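Local coordinates for protein aminotransferase class-III (Sphaerobacter thermophilus DSM 20745, PDB 6K8H) that is an omega-transaminase of the class-III aminotransferase family, with a pocket that holds (5-hydroxy-4,6-dimethylpyridin-3-yl)methyl dihydrogen phosphate, at residues 184-188 and 189-193; 223-226 and 227-230. One frame throughout, in Å; residues are numbered along the deposited sequence.

Contact 1 (184-188 and 189-193)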
ATOM      1  N   GLY B 184       9.345 -15.834  -7.035  1.00 13.93           N
ATOM      2  CA  GLY B 184       9.827 -17.163  -6.695  1.00 13.59           C
ATOM      3  C   GLY B 184       8.929 -17.848  -5.674  1.00 13.03           C
ATOM      4  O   GLY B 184       8.371 -17.215  -4.777  1.00 11.57           O
ATOM      5  N   GLY B 185       8.791 -19.167  -5.822  1.00 12.17           N
ATOM      6  CA  GLY B 185       7.994 -19.937  -4.891  1.00 12.30           C
ATOM      7  C   GLY B 185       6.498 -19.755  -5.009  1.00 13.66           C
ATOM      8  O   GLY B 185       5.785 -20.056  -4.053  1.00 10.21           O
ATOM      9  N   THR B 186       5.999 -19.274  -6.152  1.00  9.73           N
ATOM     10  CA  THR B 186       4.557 -19.083  -6.316  1.00 11.06           C
ATOM     11  C   THR B 186       3.826 -20.405  -6.109  1.00 13.19           C
ATOM     12  O   THR B 186       4.146 -21.395  -6.786  1.00 15.92           O
ATOM     13  CB  THR B 186       4.221 -18.536  -7.706  1.00 10.41           C
ATOM     14  OG1 THR B 186       4.771 -17.223  -7.860  1.00 12.27           O
ATOM     15  CG2 THR B 186       2.696 -18.488  -7.906  1.00 11.31           C
ATOM     16  N   PRO B 187       2.844 -20.463  -5.210  1.00  9.85           N
ATOM     17  CA  PRO B 187       2.101 -21.709  -5.002  1.00 10.03           C
ATOM     18  C   PRO B 187       1.373 -22.133  -6.269  1.00 13.00           C
ATOM     19  O   PRO B 187       0.843 -21.303  -7.013  1.00 10.68           O
ATOM     20  CB  PRO B 187       1.114 -21.357  -3.882  1.00  9.42           C
ATOM     21  CG  PRO B 187       1.715 -20.178  -3.183  1.00 13.60           C
ATOM     22  CD  PRO B 187       2.438 -19.404  -4.265  1.00  9.67           C
ATOM     23  N   GLN B 188       1.353 -23.446  -6.514  1.00  9.68           N
ATOM     24  CA  GLN B 188       0.589 -23.952  -7.646  1.00 15.18           C
ATOM     25  C   GLN B 188      -0.868 -23.515  -7.575  1.00 14.64           C
ATOM     26  O   GLN B 188      -1.466 -23.226  -8.611  1.00 15.45           O
ATOM     27  CB  GLN B 188       0.683 -25.479  -7.715  1.00 19.21           C
ATOM     28  CG  GLN B 188       0.126 -26.091  -9.005  1.00 15.42           C
ATOM     29  CD  GLN B 188       0.899 -25.680 -10.251  1.00 20.38           C
ATOM     30  OE1 GLN B 188       2.125 -25.674 -10.254  1.00 20.50           O
ATOM     31  NE2 GLN B 188       0.176 -25.344 -11.322  1.00 21.42           N
ATOM     32  N   ALA B 189      -1.438 -23.414  -6.368  1.00 12.50           N
ATOM     33  CA  ALA B 189      -2.847 -23.038  -6.223  1.00 13.07           C
ATOM     34  C   ALA B 189      -3.101 -21.592  -6.642  1.00 12.22           C
ATOM     35  O   ALA B 189      -4.199 -21.260  -7.123  1.00 13.00           O
ATOM     36  CB  ALA B 189      -3.309 -23.277  -4.784  1.00 11.87           C
ATOM     37  N   VAL B 190      -2.101 -20.719  -6.490  1.00  9.82           N
ATOM     38  CA  VAL B 190      -2.224 -19.363  -7.020  1.00 10.26           C
ATOM     39  C   VAL B 190      -2.214 -19.375  -8.548  1.00 11.69           C
ATOM     40  O   VAL B 190      -3.047 -18.728  -9.193  1.00 14.17           O
ATOM     41  CB  VAL B 190      -1.127 -18.454  -6.442  1.00  8.64           C
ATOM     42  CG1 VAL B 190      -1.100 -17.122  -7.171  1.00  9.44           C
ATOM     43  CG2 VAL B 190      -1.384 -18.241  -4.961  1.00 12.48           C
ATOM     44  N   LEU B 191      -1.257 -20.084  -9.145  1.00 12.51           N
ATOM     45  CA  LEU B 191      -1.218 -20.213 -10.603  1.00 13.27           C
ATOM     46  C   LEU B 191      -2.520 -20.796 -11.154  1.00 13.72           C
ATOM     47  O   LEU B 191      -3.067 -20.309 -12.157  1.00 14.28           O
ATOM     48  CB  LEU B 191      -0.031 -21.087 -11.017  1.00 12.05           C
ATOM     49  CG  LEU B 191       1.387 -20.551 -10.801  1.00 12.76           C
ATOM     50  CD1 LEU B 191       2.383 -21.587 -11.280  1.00 18.21           C
ATOM     51  CD2 LEU B 191       1.595 -19.209 -11.503  1.00 16.21           C
ATOM     52  N   ASP B 192      -3.018 -21.859 -10.519  1.00 12.81           N
ATOM     53  CA  ASP B 192      -4.244 -22.518 -10.944  1.00 15.41           C
ATOM     54  C   ASP B 192      -5.467 -21.631 -10.790  1.00 15.36           C
ATOM     55  O   ASP B 192      -6.467 -21.869 -11.478  1.00 16.30           O
ATOM     56  CB  ASP B 192      -4.471 -23.810 -10.146  1.00 14.38           C
ATOM     57  CG  ASP B 192      -3.450 -24.893 -10.462  1.00 20.37           C
ATOM     58  OD1 ASP B 192      -2.656 -24.726 -11.417  1.00 20.59           O
ATOM     59  OD2 ASP B 192      -3.437 -25.922  -9.740  1.00 22.56           O
ATOM     60  N   SER B 193      -5.433 -20.642  -9.888  1.00 12.39           N
ATOM     61  CA  SER B 193      -6.599 -19.772  -9.726  1.00 14.76           C
ATOM     62  C   SER B 193      -6.673 -18.620 -10.734  1.00 13.94           C
ATOM     63  O   SER B 193      -7.633 -17.850 -10.673  1.00 13.48           O
ATOM     64  CB  SER B 193      -6.653 -19.196  -8.312  1.00 13.14           C
ATOM     65  OG  SER B 193      -5.659 -18.192  -8.172  1.00 11.59           O
TER

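Contact 2 (223-226 and 227-230)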
ATOM      1  N   PRO B 223      -6.582  -0.988 -19.989  1.00 11.39           N
ATOM      2  CA  PRO B 223      -7.040  -0.555 -21.316  1.00 11.79           C
ATOM      3  C   PRO B 223      -5.904  -0.241 -22.304  1.00 10.51           C
ATOM      4  O   PRO B 223      -6.104  -0.421 -23.481  1.00 10.57           O
ATOM      5  CB  PRO B 223      -7.882   0.703 -21.056  1.00 11.49           C
ATOM      6  CG  PRO B 223      -8.169   0.678 -19.572  1.00 14.31           C
ATOM      7  CD  PRO B 223      -7.016  -0.071 -18.940  1.00 10.22           C
ATOM      8  N   ASN B 224      -4.803   0.329 -21.812  1.00 10.69           N
ATOM      9  CA  ASN B 224      -3.639   0.675 -22.672  1.00 10.18           C
ATOM     10  C   ASN B 224      -2.366   0.216 -21.952  1.00 10.53           C
ATOM     11  O   ASN B 224      -1.606   1.079 -21.500  1.00 12.95           O
ATOM     12  CB  ASN B 224      -3.639   2.174 -22.974  1.00 12.75           C
ATOM     13  CG  ASN B 224      -2.865   2.546 -24.220  1.00 14.07           C
ATOM     14  OD1 ASN B 224      -2.291   1.687 -24.883  1.00 12.79           O
ATOM     15  ND2 ASN B 224      -2.859   3.828 -24.546  1.00 13.80           N
ATOM     16  N   PRO B 225      -2.073  -1.098 -21.866  1.00 11.95           N
ATOM     17  CA  PRO B 225      -0.934  -1.557 -21.072  1.00 11.70           C
ATOM     18  C   PRO B 225       0.445  -1.136 -21.593  1.00  9.73           C
ATOM     19  O   PRO B 225       0.769  -1.402 -22.723  1.00 11.08           O
ATOM     20  CB  PRO B 225      -1.066  -3.087 -21.105  1.00  9.96           C
ATOM     21  CG  PRO B 225      -1.856  -3.367 -22.363  1.00 11.24           C
ATOM     22  CD  PRO B 225      -2.785  -2.183 -22.534  1.00  9.05           C
ATOM     23  N   ARG B 226       1.242  -0.534 -20.714  1.00 13.30           N
ATOM     24  CA  ARG B 226       2.623  -0.128 -21.068  1.00 14.52           C
ATOM     25  C   ARG B 226       3.443  -1.387 -21.385  1.00 15.39           C
ATOM     26  O   ARG B 226       4.248  -1.346 -22.315  1.00 12.61           O
ATOM     27  CB  ARG B 226       3.275   0.615 -19.905  1.00 16.76           C
ATOM     28  CG  ARG B 226       4.771   0.366 -19.817  1.00 20.55           C
ATOM     29  CD  ARG B 226       5.461   1.164 -18.738  1.00 20.35           C
ATOM     30  NE  ARG B 226       4.857   0.951 -17.440  1.00 29.33           N
ATOM     31  CZ  ARG B 226       5.116  -0.084 -16.657  1.00 37.42           C
ATOM     32  NH1 ARG B 226       5.975  -1.010 -17.046  1.00 39.00           N
ATOM     33  NH2 ARG B 226       4.532  -0.175 -15.477  1.00 37.91           N
ATOM     34  N   SER B 227       3.214  -2.461 -20.629  1.00  9.73           N
ATOM     35  CA  SER B 227       3.983  -3.688 -20.801  1.00 18.64           C
ATOM     36  C   SER B 227       3.840  -4.275 -22.199  1.00 15.98           C
ATOM     37  O   SER B 227       4.764  -4.942 -22.687  1.00 16.09           O
ATOM     38  CB  SER B 227       3.518  -4.713 -19.763  1.00 16.05           C
ATOM     39  OG  SER B 227       4.249  -4.607 -18.563  1.00 31.35           O
ATOM     40  N   LEU B 228       2.715  -4.013 -22.865  1.00 11.91           N
ATOM     41  CA  LEU B 228       2.492  -4.520 -24.210  1.00 10.69           C
ATOM     42  C   LEU B 228       2.693  -3.451 -25.282  1.00 11.89           C
ATOM     43  O   LEU B 228       2.162  -3.582 -26.390  1.00 17.62           O
ATOM     44  CB  LEU B 228       1.091  -5.145 -24.295  1.00 10.69           C
ATOM     45  CG  LEU B 228       0.845  -6.347 -23.355  1.00  9.61           C
ATOM     46  CD1 LEU B 228      -0.562  -7.001 -23.530  1.00  6.70           C
ATOM     47  CD2 LEU B 228       1.922  -7.396 -23.519  1.00  9.70           C
ATOM     48  N   GLY B 229       3.472  -2.412 -24.991  1.00 10.54           N
ATOM     49  CA  GLY B 229       3.787  -1.408 -25.988  1.00 12.15           C
ATOM     50  C   GLY B 229       2.843  -0.229 -26.081  1.00  9.11           C
ATOM     51  O   GLY B 229       2.914   0.518 -27.067  1.00  8.90           O
ATOM     52  N   LEU B 230       1.954  -0.033 -25.103  1.00 11.17           N
ATOM     53  CA  LEU B 230       1.029   1.115 -25.113  1.00 11.57           C
ATOM     54  C   LEU B 230       0.189   1.125 -26.385  1.00 10.12           C
ATOM     55  O   LEU B 230      -0.004   2.159 -27.026  1.00 12.14           O
ATOM     56  CB  LEU B 230       1.772   2.453 -24.951  1.00  8.76           C
ATOM     57  CG  LEU B 230       0.973   3.623 -24.366  1.00 11.02           C
ATOM     58  CD1 LEU B 230       0.618   3.322 -22.902  1.00  6.10           C
ATOM     59  CD2 LEU B 230       1.721   4.932 -24.459  1.00  7.94           C
TER

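Contact 1 (184-188 and 189-193)
Pro187 and Leu191 join in the first turn of a short helix, 188-192, with Pro187 at the N-cap position. The contact is local and lies at the surface of the chain, where the second subunit also packs. The backbone bonds come first. Leu191 N donates to Pro187 O at 3.2 Å. Val190 N reaches the same oxygen only in a weak bond. One residue further on, Asp192 N donates to Gln188 O at 2.8 Å.

The apolar contacts lie around this N-terminal end. CG2 of Thr186 sits 3.8 Å from CG of Leu191, and the two side chains cross at about a right angle. They occupy the residue before the N-cap and the fourth residue after it, the positions joined in a hydrophobic staple. CG2 lies anti to the backbone N, which turns OG1 back beside that N. There OG1 is hydrogen-bonded to Thr183 O. Pro187 and Val190 lie side by side, with CD of the ring 4.1 Å from Val190 CG2. Val163 packs on both Val190 and Leu191. In the second subunit, Arg139 packs on Pro187 and Phe160 on Val190.

Polar side chains add two separate bonds. In the first, Ser193 OG donates back to Val190 O at 2.9 Å. In the second, Gln188 and Asp192 form an i to i+4 pair on an exposed flank. The glutamine chain bends at chi2 (64°), which brings its amide over to the carboxylate. The two flat groups are turned 53° apart. Gln188 NE2 donates to Asp192 OD1 at 2.9 Å, on the syn side of the carboxylate but 34° out of its plane.

Contact 2 (223-226 and 227-230)
Pro225 to Leu230 form a tight local turn, with the bonding pattern of a Schellman motif. The turn is buried in the loop between strand 216-221 and helix 235-248. Its outer bond runs from Leu230 N to Pro225 O at 3.0 Å. The inner bond runs from Gly229 N to Arg226 O, also at 3.0 Å. Gly229 has the positive phi (90°) expected at this place in the motif. Pro225 O also accepts from Leu228 N at 3.3 Å. The two donors reach that oxygen from opposite faces of its carbonyl plane.

Two side-chain contacts accompany the turn. CG of the Pro225 ring lies 3.9 Å from Leu228 CB, and Phe199 touches both residues. Leu230 CD1 comes within 3.8 Å of Asn224 CG and 3.5 Å of Asn224 O. At chi1 -155° Leu230 swings its CG away from its own amide nitrogen, and the branched end comes to rest against Asn224. Phe418 touches Leu230 and Arg226. Asn224 N is hydrogen-bonded to Asp222 OD1.

Arg226 belongs to the ligand pocket, and its side chain comes about 4 Å from the bound (5-hydroxy-4,6-dimethylpyridin-3-yl)methyl dihydrogen phosphate. The bonds to Pro225 O and Arg226 O satisfy backbone polar groups inside the protein. They probably also help fix the main chain from which the arginine reaches the ligand.

Overall arrangement
Along the chain, contact 1 comes first. It lies where the loop after helix 159-162 enters helix 188-192, just before strand 194-197 at one edge of the seven-stranded sheet. Contact 2 follows, in the loop that leaves strand 216-221 in the same sheet and leads to helix 235-248. The two are in series and neither nest nor cross. Each closes a single turn within one continuous stretch. The centres of contacts 1 and 2 are about 25 Å apart. The nearest atoms of contacts 1 and 2 are about 16 Å apart. Contact 1 is peripheral and meets the second subunit. Contact 2 is buried, borders the ligand pocket and packs on strands 373-377 and 418-420.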